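Local atomic coordinates of hypothetical protein SpyM3_0169 (PDB entry 1PG6), a protein that is of unknown function but belongs to the AIM24 (mitochondrial biogenesis) family of the cupin clan and carries bound calcium ions in its crystal form. Residues I169-G174 with G218-Q223; A181-W186 with N212-H217; Q112-D117 with L147-T152. All coordinates share one frame; numbering follows the deposited sequence.

Interaction 1 of 3, residues I169-G174 with G218-Q223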
ATOM      1  N   ILE A 169      -5.929 -14.894  -4.880  1.00 17.60           N
ATOM      2  CA  ILE A 169      -6.621 -16.020  -4.262  1.00 19.26           C
ATOM      3  C   ILE A 169      -8.044 -15.591  -3.934  1.00 19.51           C
ATOM      4  O   ILE A 169      -8.267 -14.495  -3.427  1.00 17.02           O
ATOM      5  CB  ILE A 169      -5.921 -16.461  -2.953  1.00 20.19           C
ATOM      6  CG1 ILE A 169      -4.474 -16.865  -3.251  1.00 22.25           C
ATOM      7  CG2 ILE A 169      -6.676 -17.626  -2.318  1.00 21.89           C
ATOM      8  CD1 ILE A 169      -3.686 -17.267  -2.025  1.00 25.41           C
ATOM      9  N   THR A 170      -9.004 -16.461  -4.223  1.00 20.65           N
ATOM     10  CA  THR A 170     -10.398 -16.152  -3.952  1.00 21.13           C
ATOM     11  C   THR A 170     -10.961 -17.067  -2.876  1.00 21.46           C
ATOM     12  O   THR A 170     -10.888 -18.290  -2.993  1.00 20.16           O
ATOM     13  CB  THR A 170     -11.258 -16.300  -5.228  1.00 23.00           C
ATOM     14  OG1 THR A 170     -10.810 -15.365  -6.218  1.00 24.28           O
ATOM     15  CG2 THR A 170     -12.725 -16.035  -4.920  1.00 23.98           C
ATOM     16  N   LEU A 171     -11.494 -16.470  -1.816  1.00 21.87           N
ATOM     17  CA  LEU A 171     -12.107 -17.235  -0.736  1.00 23.79           C
ATOM     18  C   LEU A 171     -13.609 -17.208  -0.979  1.00 24.40           C
ATOM     19  O   LEU A 171     -14.172 -16.158  -1.285  1.00 20.92           O
ATOM     20  CB  LEU A 171     -11.795 -16.614   0.631  1.00 23.38           C
ATOM     21  CG  LEU A 171     -10.571 -17.140   1.385  1.00 25.23           C
ATOM     22  CD1 LEU A 171     -10.452 -16.430   2.729  1.00 24.01           C
ATOM     23  CD2 LEU A 171     -10.715 -18.638   1.605  1.00 24.94           C
ATOM     24  N   ASP A 172     -14.256 -18.362  -0.851  1.00 27.14           N
ATOM     25  CA  ASP A 172     -15.693 -18.448  -1.083  1.00 30.40           C
ATOM     26  C   ASP A 172     -16.477 -18.769   0.187  1.00 30.89           C
ATOM     27  O   ASP A 172     -17.494 -19.462   0.142  1.00 32.59           O
ATOM     28  CB  ASP A 172     -15.986 -19.500  -2.158  1.00 34.09           C
ATOM     29  CG  ASP A 172     -17.405 -19.416  -2.679  1.00 37.35           C
ATOM     30  OD1 ASP A 172     -17.852 -18.293  -2.996  1.00 39.82           O
ATOM     31  OD2 ASP A 172     -18.072 -20.469  -2.779  1.00 40.06           O
ATOM     32  N   GLY A 173     -16.003 -18.255   1.318  1.00 29.87           N
ATOM     33  CA  GLY A 173     -16.685 -18.490   2.578  1.00 27.87           C
ATOM     34  C   GLY A 173     -15.838 -19.197   3.615  1.00 26.43           C
ATOM     35  O   GLY A 173     -16.143 -19.154   4.808  1.00 25.72           O
ATOM     36  N   GLY A 174     -14.772 -19.846   3.160  1.00 25.10           N
ATOM     37  CA  GLY A 174     -13.898 -20.570   4.064  1.00 25.09           C
ATOM     38  C   GLY A 174     -12.871 -19.702   4.766  1.00 25.04           C
ATOM     39  O   GLY A 174     -13.023 -18.484   4.856  1.00 24.53           O
ATOM     40  N   GLY A 218     -14.178 -13.053  -0.594  1.00 19.11           N
ATOM     41  CA  GLY A 218     -13.384 -11.944  -1.090  1.00 17.82           C
ATOM     42  C   GLY A 218     -12.066 -12.385  -1.698  1.00 16.86           C
ATOM     43  O   GLY A 218     -11.760 -13.578  -1.739  1.00 16.91           O
ATOM     44  N   GLU A 219     -11.283 -11.424  -2.177  1.00 16.12           N
ATOM     45  CA  GLU A 219      -9.991 -11.740  -2.782  1.00 16.03           C
ATOM     46  C   GLU A 219      -8.824 -11.396  -1.867  1.00 15.29           C
ATOM     47  O   GLU A 219      -8.887 -10.462  -1.070  1.00 12.92           O
ATOM     48  CB  GLU A 219      -9.824 -10.998  -4.112  1.00 19.62           C
ATOM     49  CG  GLU A 219     -10.799 -11.411  -5.204  1.00 24.42           C
ATOM     50  CD  GLU A 219     -12.229 -11.022  -4.895  1.00 27.27           C
ATOM     51  OE1 GLU A 219     -12.469  -9.823  -4.626  1.00 27.69           O
ATOM     52  OE2 GLU A 219     -13.109 -11.912  -4.929  1.00 27.09           O
ATOM     53  N   ILE A 220      -7.757 -12.175  -1.991  1.00 14.14           N
ATOM     54  CA  ILE A 220      -6.546 -11.963  -1.212  1.00 14.04           C
ATOM     55  C   ILE A 220      -5.409 -11.922  -2.225  1.00 12.94           C
ATOM     56  O   ILE A 220      -5.252 -12.852  -3.010  1.00 14.46           O
ATOM     57  CB  ILE A 220      -6.283 -13.133  -0.242  1.00 15.75           C
ATOM     58  CG1 ILE A 220      -7.423 -13.237   0.774  1.00 15.30           C
ATOM     59  CG2 ILE A 220      -4.955 -12.931   0.468  1.00 15.19           C
ATOM     60  CD1 ILE A 220      -7.424 -14.540   1.540  1.00 19.45           C
ATOM     61  N   TYR A 221      -4.637 -10.840  -2.229  1.00 11.05           N
ATOM     62  CA  TYR A 221      -3.509 -10.733  -3.145  1.00 10.23           C
ATOM     63  C   TYR A 221      -2.246 -10.971  -2.353  1.00  9.04           C
ATOM     64  O   TYR A 221      -1.962 -10.257  -1.392  1.00 10.64           O
ATOM     65  CB  TYR A 221      -3.467  -9.349  -3.799  1.00 10.21           C
ATOM     66  CG  TYR A 221      -4.615  -9.123  -4.742  1.00 12.13           C
ATOM     67  CD1 TYR A 221      -4.519  -9.476  -6.090  1.00 10.54           C
ATOM     68  CD2 TYR A 221      -5.830  -8.624  -4.275  1.00 13.58           C
ATOM     69  CE1 TYR A 221      -5.609  -9.339  -6.949  1.00 15.58           C
ATOM     70  CE2 TYR A 221      -6.923  -8.486  -5.129  1.00 14.04           C
ATOM     71  CZ  TYR A 221      -6.809  -8.844  -6.453  1.00 14.52           C
ATOM     72  OH  TYR A 221      -7.908  -8.722  -7.278  1.00 19.40           O
ATOM     73  N   ILE A 222      -1.501 -11.998  -2.726  1.00  9.80           N
ATOM     74  CA  ILE A 222      -0.263 -12.280  -2.023  1.00  9.19           C
ATOM     75  C   ILE A 222       0.912 -12.036  -2.951  1.00  9.32           C
ATOM     76  O   ILE A 222       0.750 -11.979  -4.171  1.00  9.92           O
ATOM     77  CB  ILE A 222      -0.206 -13.731  -1.511  1.00 10.89           C
ATOM     78  CG1 ILE A 222      -0.263 -14.706  -2.684  1.00 12.15           C
ATOM     79  CG2 ILE A 222      -1.359 -13.986  -0.550  1.00 11.77           C
ATOM     80  CD1 ILE A 222       0.045 -16.137  -2.298  1.00 15.35           C
ATOM     81  N   GLN A 223       2.090 -11.873  -2.364  1.00  7.78           N
ATOM     82  CA  GLN A 223       3.305 -11.639  -3.135  1.00  7.87           C
ATOM     83  C   GLN A 223       4.251 -12.800  -2.842  1.00  7.54           C
ATOM     84  O   GLN A 223       4.191 -13.395  -1.775  1.00  9.91           O
ATOM     85  CB  GLN A 223       3.936 -10.294  -2.751  1.00  6.50           C
ATOM     86  CG  GLN A 223       4.401 -10.191  -1.303  1.00  9.31           C
ATOM     87  CD  GLN A 223       4.907  -8.804  -0.934  1.00 11.64           C
ATOM     88  OE1 GLN A 223       5.660  -8.641   0.034  1.00 13.35           O
ATOM     89  NE2 GLN A 223       4.484  -7.798  -1.683  1.00  6.56           N
TER
HETATM   90  O   HOH W   1     -12.851 -13.405  -7.168  1.00 42.45           O
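L171 and I220 meet through their ends, the CD1 of L171 lying 3.8 Å from the CD1 of I220. In a second apolar pair the CD1 of I169 lies 3.9 Å from the CD1 of I222. Both contacts run diagonally between two antiparallel strands of a six-stranded sheet, in a beta-sandwich consistent with the cupin clan to which the family belongs; 166-171 is an edge strand within this chain and 219-223 its neighbour. I222 carries CG1 between its backbone N and carbonyl carbon (chi1 62°), and from there CD1 reaches across to I169. Branched aliphatic residues suit this face because M176, I178 and F214 of the smaller sheet pack against it.

Beneath this layer the two backbones are joined as a ladder. I169 and I220 form a hydrogen-bonded pair, the N of I169 giving to the O of I220 at 2.9 Å and the N of I220 to the O of I169 at 2.8 Å. L171 and G218 repeat the pattern: L171 N to G218 O is 2.9 Å and G218 N to L171 O a longer 3.2 Å. G218 sits where the chain turns a corner, with backbone angles (phi 155°, psi 180°) that a side chain would hardly tolerate.

On the opposite face T170 and E219 point the same way, side by side; T170 is exposed and E219 partly so, which suits polar side chains. The E219 chain bends at chi2, and its carboxylate serves two partners: OE1 forms a salt bridge to K111, while a water gives a proton to OE2 at 2.7 Å and sits 3.0 Å from the OG1 of T170.

Interaction 2 of 3, residues A181-W186 with N212-H217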
ATOM      1  N   ALA A 181       3.699 -11.184   5.882  1.00 10.56           N
ATOM      2  CA  ALA A 181       4.765 -10.569   5.089  1.00  9.05           C
ATOM      3  C   ALA A 181       4.534 -10.822   3.599  1.00  9.64           C
ATOM      4  O   ALA A 181       5.134 -10.164   2.748  1.00 10.57           O
ATOM      5  CB  ALA A 181       6.115 -11.132   5.509  1.00 10.28           C
ATOM      6  N   HIS A 182       3.672 -11.788   3.296  1.00  8.65           N
ATOM      7  CA  HIS A 182       3.347 -12.136   1.910  1.00  9.31           C
ATOM      8  C   HIS A 182       1.978 -11.623   1.479  1.00 10.90           C
ATOM      9  O   HIS A 182       1.531 -11.884   0.360  1.00 11.02           O
ATOM     10  CB  HIS A 182       3.402 -13.654   1.720  1.00  9.23           C
ATOM     11  CG  HIS A 182       4.794 -14.206   1.676  1.00  8.58           C
ATOM     12  ND1 HIS A 182       5.542 -14.239   0.519  1.00  8.17           N
ATOM     13  CD2 HIS A 182       5.589 -14.698   2.654  1.00  9.70           C
ATOM     14  CE1 HIS A 182       6.742 -14.726   0.788  1.00  8.26           C
ATOM     15  NE2 HIS A 182       6.797 -15.012   2.076  1.00 11.08           N
ATOM     16  N   VAL A 183       1.311 -10.885   2.361  1.00 10.15           N
ATOM     17  CA  VAL A 183      -0.011 -10.356   2.046  1.00 10.01           C
ATOM     18  C   VAL A 183       0.078  -8.933   1.515  1.00  9.34           C
ATOM     19  O   VAL A 183       0.600  -8.042   2.177  1.00 11.61           O
ATOM     20  CB  VAL A 183      -0.926 -10.398   3.292  1.00 10.25           C
ATOM     21  CG1 VAL A 183      -2.257  -9.723   2.996  1.00  9.82           C
ATOM     22  CG2 VAL A 183      -1.149 -11.844   3.716  1.00 10.35           C
ATOM     23  N   VAL A 184      -0.422  -8.726   0.303  1.00  9.14           N
ATOM     24  CA  VAL A 184      -0.388  -7.404  -0.314  1.00  9.38           C
ATOM     25  C   VAL A 184      -1.631  -6.579   0.028  1.00 10.44           C
ATOM     26  O   VAL A 184      -1.542  -5.510   0.638  1.00  9.89           O
ATOM     27  CB  VAL A 184      -0.290  -7.512  -1.856  1.00  9.37           C
ATOM     28  CG1 VAL A 184      -0.299  -6.120  -2.485  1.00 10.49           C
ATOM     29  CG2 VAL A 184       0.981  -8.259  -2.243  1.00  9.18           C
ATOM     30  N   ALA A 185      -2.790  -7.088  -0.376  1.00 11.18           N
ATOM     31  CA  ALA A 185      -4.053  -6.398  -0.150  1.00 11.24           C
ATOM     32  C   ALA A 185      -5.179  -7.420  -0.175  1.00 11.48           C
ATOM     33  O   ALA A 185      -5.027  -8.505  -0.733  1.00 11.47           O
ATOM     34  CB  ALA A 185      -4.266  -5.356  -1.248  1.00  9.52           C
ATOM     35  N   TRP A 186      -6.314  -7.084   0.429  1.00 12.20           N
ATOM     36  CA  TRP A 186      -7.428  -8.022   0.443  1.00 12.02           C
ATOM     37  C   TRP A 186      -8.767  -7.309   0.568  1.00 13.90           C
ATOM     38  O   TRP A 186      -8.828  -6.156   0.990  1.00 14.40           O
ATOM     39  CB  TRP A 186      -7.234  -9.038   1.578  1.00 13.02           C
ATOM     40  CG  TRP A 186      -7.290  -8.449   2.963  1.00 14.25           C
ATOM     41  CD1 TRP A 186      -8.383  -8.392   3.783  1.00 14.86           C
ATOM     42  CD2 TRP A 186      -6.211  -7.845   3.692  1.00 13.77           C
ATOM     43  NE1 TRP A 186      -8.053  -7.796   4.975  1.00 14.20           N
ATOM     44  CE2 TRP A 186      -6.731  -7.447   4.947  1.00 15.67           C
ATOM     45  CE3 TRP A 186      -4.860  -7.601   3.408  1.00 13.41           C
ATOM     46  CZ2 TRP A 186      -5.941  -6.816   5.919  1.00 14.02           C
ATOM     47  CZ3 TRP A 186      -4.076  -6.973   4.378  1.00 13.97           C
ATOM     48  CH2 TRP A 186      -4.622  -6.588   5.619  1.00 14.74           C
ATOM     49  N   ASN A 212      -1.794 -13.683   8.996  1.00 16.98           N
ATOM     50  CA  ASN A 212      -3.078 -13.028   8.797  1.00 17.05           C
ATOM     51  C   ASN A 212      -4.084 -14.138   8.513  1.00 16.63           C
ATOM     52  O   ASN A 212      -3.920 -14.902   7.560  1.00 14.20           O
ATOM     53  CB  ASN A 212      -3.005 -12.068   7.601  1.00 15.44           C
ATOM     54  CG  ASN A 212      -4.120 -11.036   7.606  1.00 15.92           C
ATOM     55  OD1 ASN A 212      -5.233 -11.308   8.063  1.00 16.62           O
ATOM     56  ND2 ASN A 212      -3.832  -9.850   7.082  1.00 15.30           N
ATOM     57  N   THR A 213      -5.105 -14.254   9.357  1.00 16.20           N
ATOM     58  CA  THR A 213      -6.132 -15.268   9.155  1.00 16.88           C
ATOM     59  C   THR A 213      -7.367 -14.600   8.557  1.00 16.65           C
ATOM     60  O   THR A 213      -7.942 -13.686   9.151  1.00 16.97           O
ATOM     61  CB  THR A 213      -6.519 -15.965  10.479  1.00 18.19           C
ATOM     62  OG1 THR A 213      -5.401 -16.720  10.964  1.00 19.52           O
ATOM     63  CG2 THR A 213      -7.700 -16.904  10.260  1.00 18.72           C
ATOM     64  N   PHE A 214      -7.754 -15.057   7.368  1.00 16.07           N
ATOM     65  CA  PHE A 214      -8.903 -14.526   6.640  1.00 16.05           C
ATOM     66  C   PHE A 214     -10.094 -15.472   6.704  1.00 17.09           C
ATOM     67  O   PHE A 214      -9.931 -16.690   6.673  1.00 17.05           O
ATOM     68  CB  PHE A 214      -8.540 -14.318   5.167  1.00 14.96           C
ATOM     69  CG  PHE A 214      -7.355 -13.430   4.956  1.00 15.40           C
ATOM     70  CD1 PHE A 214      -7.486 -12.048   5.018  1.00 15.18           C
ATOM     71  CD2 PHE A 214      -6.102 -13.976   4.703  1.00 16.43           C
ATOM     72  CE1 PHE A 214      -6.382 -11.216   4.832  1.00 15.34           C
ATOM     73  CE2 PHE A 214      -4.994 -13.155   4.515  1.00 13.40           C
ATOM     74  CZ  PHE A 214      -5.134 -11.772   4.578  1.00 15.33           C
ATOM     75  N   ARG A 215     -11.291 -14.901   6.781  1.00 19.45           N
ATOM     76  CA  ARG A 215     -12.519 -15.691   6.823  1.00 21.94           C
ATOM     77  C   ARG A 215     -13.620 -14.966   6.054  1.00 19.90           C
ATOM     78  O   ARG A 215     -13.802 -13.761   6.219  1.00 20.12           O
ATOM     79  CB  ARG A 215     -12.969 -15.896   8.275  1.00 24.34           C
ATOM     80  CG  ARG A 215     -11.902 -16.470   9.187  1.00 30.06           C
ATOM     81  CD  ARG A 215     -12.413 -16.648  10.609  1.00 34.77           C
ATOM     82  NE  ARG A 215     -11.402 -17.257  11.469  1.00 38.79           N
ATOM     83  CZ  ARG A 215     -11.640 -17.722  12.690  1.00 41.03           C
ATOM     84  NH1 ARG A 215     -12.861 -17.652  13.209  1.00 42.27           N
ATOM     85  NH2 ARG A 215     -10.652 -18.260  13.393  1.00 42.12           N
ATOM     86  N   GLY A 216     -14.343 -15.694   5.209  1.00 19.58           N
ATOM     87  CA  GLY A 216     -15.426 -15.082   4.456  1.00 20.57           C
ATOM     88  C   GLY A 216     -15.301 -15.150   2.946  1.00 21.33           C
ATOM     89  O   GLY A 216     -14.697 -16.072   2.399  1.00 21.38           O
ATOM     90  N   HIS A 217     -15.886 -14.163   2.274  1.00 21.35           N
ATOM     91  CA  HIS A 217     -15.857 -14.084   0.819  1.00 21.80           C
ATOM     92  C   HIS A 217     -15.072 -12.860   0.369  1.00 19.36           C
ATOM     93  O   HIS A 217     -15.282 -11.757   0.874  1.00 18.31           O
ATOM     94  CB  HIS A 217     -17.276 -13.992   0.252  1.00 24.72           C
ATOM     95  CG  HIS A 217     -18.134 -15.175   0.566  1.00 26.97           C
ATOM     96  ND1 HIS A 217     -18.623 -15.428   1.830  1.00 29.05           N
ATOM     97  CD2 HIS A 217     -18.591 -16.176  -0.221  1.00 28.03           C
ATOM     98  CE1 HIS A 217     -19.344 -16.534   1.807  1.00 27.77           C
ATOM     99  NE2 HIS A 217     -19.341 -17.008   0.575  1.00 28.24           N
TER
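F214 presents its edge to the face of W186, and this T-shaped pair is the aromatic heart of the contact. The centroids of the phenyl ring and the indole's five-membered ring are 4.8 Å apart, with the planes inclined at 64°. CE1 of F214 does the touching, 3.5 Å from CG of W186.

An amide adds a polar-aromatic contact on the same indole face. N212, from the same strand as F214, comes at W186 head-on and sets ND2 over the six-membered half, 3.7 Å from CH2 of W186, the amide standing almost upright on the ring (planes 83° apart). An asparagine suits the place, since its amino end is electropositive and the pi face is electron-rich. Having CG anti to the backbone N (chi1 -161°) sends the N212 amide across the gap.

The purely apolar part belongs to V183, whose CG1 lies at the phenyl edge, 3.9 Å from CZ of F214. V183 and W186, three residues apart, both point toward 212-217 because V184 and A185 form a classic beta bulge opposite Y221.

The two strands, axes 10.6 Å apart, belong to opposing sheets of the sandwich. Strand 183-187 runs between 113-116 and 219-223 in the larger sheet; 211-215 is the middle of the three-stranded one, whose flanking strands bring I178 against V183 and F214, and Y192 edge-to-face with W186.

Interaction 3 of 3, residues Q112-D117 with L147-T152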
ATOM      1  N   GLN A 112     -14.011  -2.633  -1.831  1.00 18.98           N
ATOM      2  CA  GLN A 112     -12.975  -1.832  -1.200  1.00 18.29           C
ATOM      3  C   GLN A 112     -11.919  -2.808  -0.727  1.00 15.01           C
ATOM      4  O   GLN A 112     -12.156  -4.015  -0.695  1.00 17.45           O
ATOM      5  CB  GLN A 112     -13.522  -1.042  -0.008  1.00 18.08           C
ATOM      6  CG  GLN A 112     -14.565   0.013  -0.365  1.00 18.99           C
ATOM      7  CD  GLN A 112     -14.049   1.061  -1.337  1.00 19.51           C
ATOM      8  OE1 GLN A 112     -12.880   1.440  -1.302  1.00 17.00           O
ATOM      9  NE2 GLN A 112     -14.933   1.550  -2.199  1.00 18.86           N
ATOM     10  N   TYR A 113     -10.757  -2.290  -0.348  1.00 16.15           N
ATOM     11  CA  TYR A 113      -9.667  -3.150   0.087  1.00 14.09           C
ATOM     12  C   TYR A 113      -8.884  -2.618   1.272  1.00 14.52           C
ATOM     13  O   TYR A 113      -8.938  -1.431   1.592  1.00 15.46           O
ATOM     14  CB  TYR A 113      -8.681  -3.363  -1.068  1.00 15.14           C
ATOM     15  CG  TYR A 113      -9.292  -3.959  -2.316  1.00 16.03           C
ATOM     16  CD1 TYR A 113      -9.954  -3.155  -3.251  1.00 14.68           C
ATOM     17  CD2 TYR A 113      -9.257  -5.335  -2.536  1.00 14.72           C
ATOM     18  CE1 TYR A 113     -10.573  -3.711  -4.370  1.00 15.19           C
ATOM     19  CE2 TYR A 113      -9.874  -5.901  -3.647  1.00 15.28           C
ATOM     20  CZ  TYR A 113     -10.530  -5.091  -4.555  1.00 14.98           C
ATOM     21  OH  TYR A 113     -11.171  -5.663  -5.626  1.00 15.86           O
ATOM     22  N   ARG A 114      -8.153  -3.526   1.911  1.00 13.11           N
ATOM     23  CA  ARG A 114      -7.276  -3.198   3.017  1.00 14.15           C
ATOM     24  C   ARG A 114      -5.895  -3.588   2.479  1.00 15.32           C
ATOM     25  O   ARG A 114      -5.778  -4.517   1.671  1.00 14.82           O
ATOM     26  CB  ARG A 114      -7.615  -4.023   4.265  1.00 16.49           C
ATOM     27  CG  ARG A 114      -9.038  -3.822   4.789  1.00 18.15           C
ATOM     28  CD  ARG A 114      -9.209  -4.466   6.160  1.00 18.64           C
ATOM     29  NE  ARG A 114     -10.613  -4.678   6.535  1.00 20.57           N
ATOM     30  CZ  ARG A 114     -11.416  -3.744   7.040  1.00 23.40           C
ATOM     31  NH1 ARG A 114     -10.971  -2.511   7.243  1.00 18.99           N
ATOM     32  NH2 ARG A 114     -12.667  -4.049   7.350  1.00 22.52           N
ATOM     33  N   LEU A 115      -4.863  -2.867   2.898  1.00 16.06           N
ATOM     34  CA  LEU A 115      -3.509  -3.146   2.436  1.00 17.55           C
ATOM     35  C   LEU A 115      -2.498  -3.049   3.553  1.00 16.89           C
ATOM     36  O   LEU A 115      -2.639  -2.239   4.470  1.00 16.45           O
ATOM     37  CB  LEU A 115      -3.080  -2.153   1.354  1.00 19.81           C
ATOM     38  CG  LEU A 115      -4.026  -1.781   0.216  1.00 21.78           C
ATOM     39  CD1 LEU A 115      -5.051  -0.783   0.715  1.00 19.64           C
ATOM     40  CD2 LEU A 115      -3.214  -1.166  -0.920  1.00 22.54           C
ATOM     41  N   ASN A 116      -1.467  -3.876   3.459  1.00 16.00           N
ATOM     42  CA  ASN A 116      -0.385  -3.872   4.430  1.00 17.87           C
ATOM     43  C   ASN A 116       0.568  -2.732   4.124  1.00 20.82           C
ATOM     44  O   ASN A 116       0.537  -2.165   3.033  1.00 18.04           O
ATOM     45  CB  ASN A 116       0.395  -5.178   4.353  1.00 16.74           C
ATOM     46  CG  ASN A 116      -0.139  -6.221   5.286  1.00 16.78           C
ATOM     47  OD1 ASN A 116      -0.274  -7.392   4.921  1.00 15.68           O
ATOM     48  ND2 ASN A 116      -0.446  -5.811   6.505  1.00 13.77           N
ATOM     49  N   ASP A 117       1.422  -2.422   5.096  1.00 23.08           N
ATOM     50  CA  ASP A 117       2.422  -1.376   4.946  1.00 25.74           C
ATOM     51  C   ASP A 117       3.352  -1.715   3.798  1.00 23.95           C
ATOM     52  O   ASP A 117       3.864  -2.838   3.698  1.00 25.12           O
ATOM     53  CB  ASP A 117       3.273  -1.222   6.210  1.00 28.09           C
ATOM     54  CG  ASP A 117       2.609  -0.367   7.263  1.00 33.55           C
ATOM     55  OD1 ASP A 117       2.047   0.693   6.907  1.00 35.01           O
ATOM     56  OD2 ASP A 117       2.673  -0.748   8.454  1.00 35.12           O
ATOM     57  N   LEU A 147       2.495  -1.762  13.410  1.00 40.00           N
ATOM     58  CA  LEU A 147       1.988  -2.405  12.202  1.00 36.97           C
ATOM     59  C   LEU A 147       0.671  -1.732  11.822  1.00 34.38           C
ATOM     60  O   LEU A 147      -0.296  -1.786  12.579  1.00 34.27           O
ATOM     61  CB  LEU A 147       1.753  -3.895  12.468  1.00 38.27           C
ATOM     62  CG  LEU A 147       1.723  -4.833  11.263  1.00 39.24           C
ATOM     63  CD1 LEU A 147       3.095  -4.850  10.606  1.00 40.57           C
ATOM     64  CD2 LEU A 147       1.342  -6.233  11.711  1.00 39.85           C
ATOM     65  N   PHE A 148       0.630  -1.101  10.654  1.00 31.36           N
ATOM     66  CA  PHE A 148      -0.580  -0.419  10.219  1.00 28.11           C
ATOM     67  C   PHE A 148      -1.219  -1.010   8.970  1.00 24.97           C
ATOM     68  O   PHE A 148      -0.531  -1.477   8.062  1.00 23.34           O
ATOM     69  CB  PHE A 148      -0.293   1.064   9.965  1.00 30.83           C
ATOM     70  CG  PHE A 148      -0.130   1.876  11.218  1.00 33.80           C
ATOM     71  CD1 PHE A 148       0.957   1.674  12.061  1.00 35.38           C
ATOM     72  CD2 PHE A 148      -1.067   2.845  11.555  1.00 34.55           C
ATOM     73  CE1 PHE A 148       1.112   2.430  13.221  1.00 36.16           C
ATOM     74  CE2 PHE A 148      -0.924   3.606  12.713  1.00 37.07           C
ATOM     75  CZ  PHE A 148       0.170   3.397  13.547  1.00 36.94           C
ATOM     76  N   VAL A 149      -2.545  -0.982   8.937  1.00 20.61           N
ATOM     77  CA  VAL A 149      -3.297  -1.475   7.793  1.00 18.79           C
ATOM     78  C   VAL A 149      -4.107  -0.319   7.220  1.00 19.47           C
ATOM     79  O   VAL A 149      -4.734   0.439   7.963  1.00 17.10           O
ATOM     80  CB  VAL A 149      -4.267  -2.613   8.185  1.00 18.08           C
ATOM     81  CG1 VAL A 149      -5.172  -2.949   7.004  1.00 18.98           C
ATOM     82  CG2 VAL A 149      -3.474  -3.848   8.604  1.00 17.36           C
HETATM   83  N   MSE A 150      -4.080  -0.186   5.898  1.00 18.27           N
HETATM   84  CA  MSE A 150      -4.806   0.866   5.201  1.00 19.13           C
HETATM   85  C   MSE A 150      -6.103   0.319   4.631  1.00 18.97           C
HETATM   86  O   MSE A 150      -6.130  -0.779   4.078  1.00 18.52           O
HETATM   87  CB  MSE A 150      -3.953   1.417   4.054  1.00 20.38           C
HETATM   88  CG  MSE A 150      -4.643   2.454   3.183  1.00 24.13           C
HETATM   89 SE   MSE A 150      -3.558   2.944   1.655  1.00 30.51          SE
HETATM   90  CE  MSE A 150      -1.979   3.475   2.593  1.00 30.02           C
ATOM     91  N   THR A 151      -7.186   1.076   4.778  1.00 17.90           N
ATOM     92  CA  THR A 151      -8.477   0.661   4.238  1.00 16.68           C
ATOM     93  C   THR A 151      -9.007   1.775   3.342  1.00 17.88           C
ATOM     94  O   THR A 151      -9.003   2.946   3.725  1.00 18.04           O
ATOM     95  CB  THR A 151      -9.502   0.369   5.358  1.00 16.89           C
ATOM     96  OG1 THR A 151      -9.084  -0.788   6.098  1.00 17.81           O
ATOM     97  CG2 THR A 151     -10.877   0.101   4.763  1.00 17.30           C
ATOM     98  N   THR A 152      -9.456   1.403   2.149  1.00 16.11           N
ATOM     99  CA  THR A 152      -9.970   2.360   1.177  1.00 16.95           C
ATOM    100  C   THR A 152     -11.466   2.607   1.303  1.00 18.22           C
ATOM    101  O   THR A 152     -12.188   1.844   1.944  1.00 17.61           O
ATOM    102  CB  THR A 152      -9.717   1.884  -0.270  1.00 15.96           C
ATOM    103  OG1 THR A 152     -10.486   0.700  -0.526  1.00 16.21           O
ATOM    104  CG2 THR A 152      -8.240   1.570  -0.479  1.00 13.72           C
TER
HETATM  105  O   HOH W   2       1.026  -3.780   7.475  1.00 18.93           O
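Strands 113-116 and 148-152 run antiparallel, their axes 4.4 Å apart at 154°. L115 and M150 form a hydrogen-bonded pair, M150 N giving to L115 O at 2.9 Å. Further along, T152 N gives to Y113 O at 2.9 Å, but Y113 N meets a side chain, OG1 of T152, at 3.0 Å. That hydroxyl stands between its own backbone N and carbonyl carbon (chi1 66°), and donates to OE1 of Q112, 2.6 Å away, on a lone pair in the amide plane. Q112 NE2 bonds the carbonyls of G109 and G154.

In this sandwich, W186 of the neighbouring strand lies beside R114, and Y192 of the opposing sheet packs on R114 and V149. R114 and T151 lie side by side, NH1 giving to OG1 of T151 at 2.8 Å, somewhat out of the guanidinium plane; CB of R114 packs on CG1 of V149. L115 and M150, a selenomethionine, are buried on the reverse face, which suits apolar chains; CD1 of L115 lies 4.1 Å from CG of M150. Beyond the bridges, the short carboxylate of D117 takes F148 N on OD2 at 3.0 Å, and a water accepts from D117 N and donates to F148 O.

How the interactions relate
Interactions 1 and 3 lie within one six-stranded sheet, about 15 Å apart between centres, and strand 183-187 of interaction 2 joins them. On one side Y221 O meets V184 N at 2.8 Å; on the other W186 O meets R114 N at 2.9 Å. Interaction 2 adds the second sheet, since the corner at G216-G218 carries the chain from strand 211-215 into 219-223; its centre is about 7 Å from that of interaction 1 and 11 Å from that of interaction 3. The side chains of L115, I222 and V183 lie about 11, 13 and 14 Å from a bound calcium ion, so none of these contacts forms a metal site.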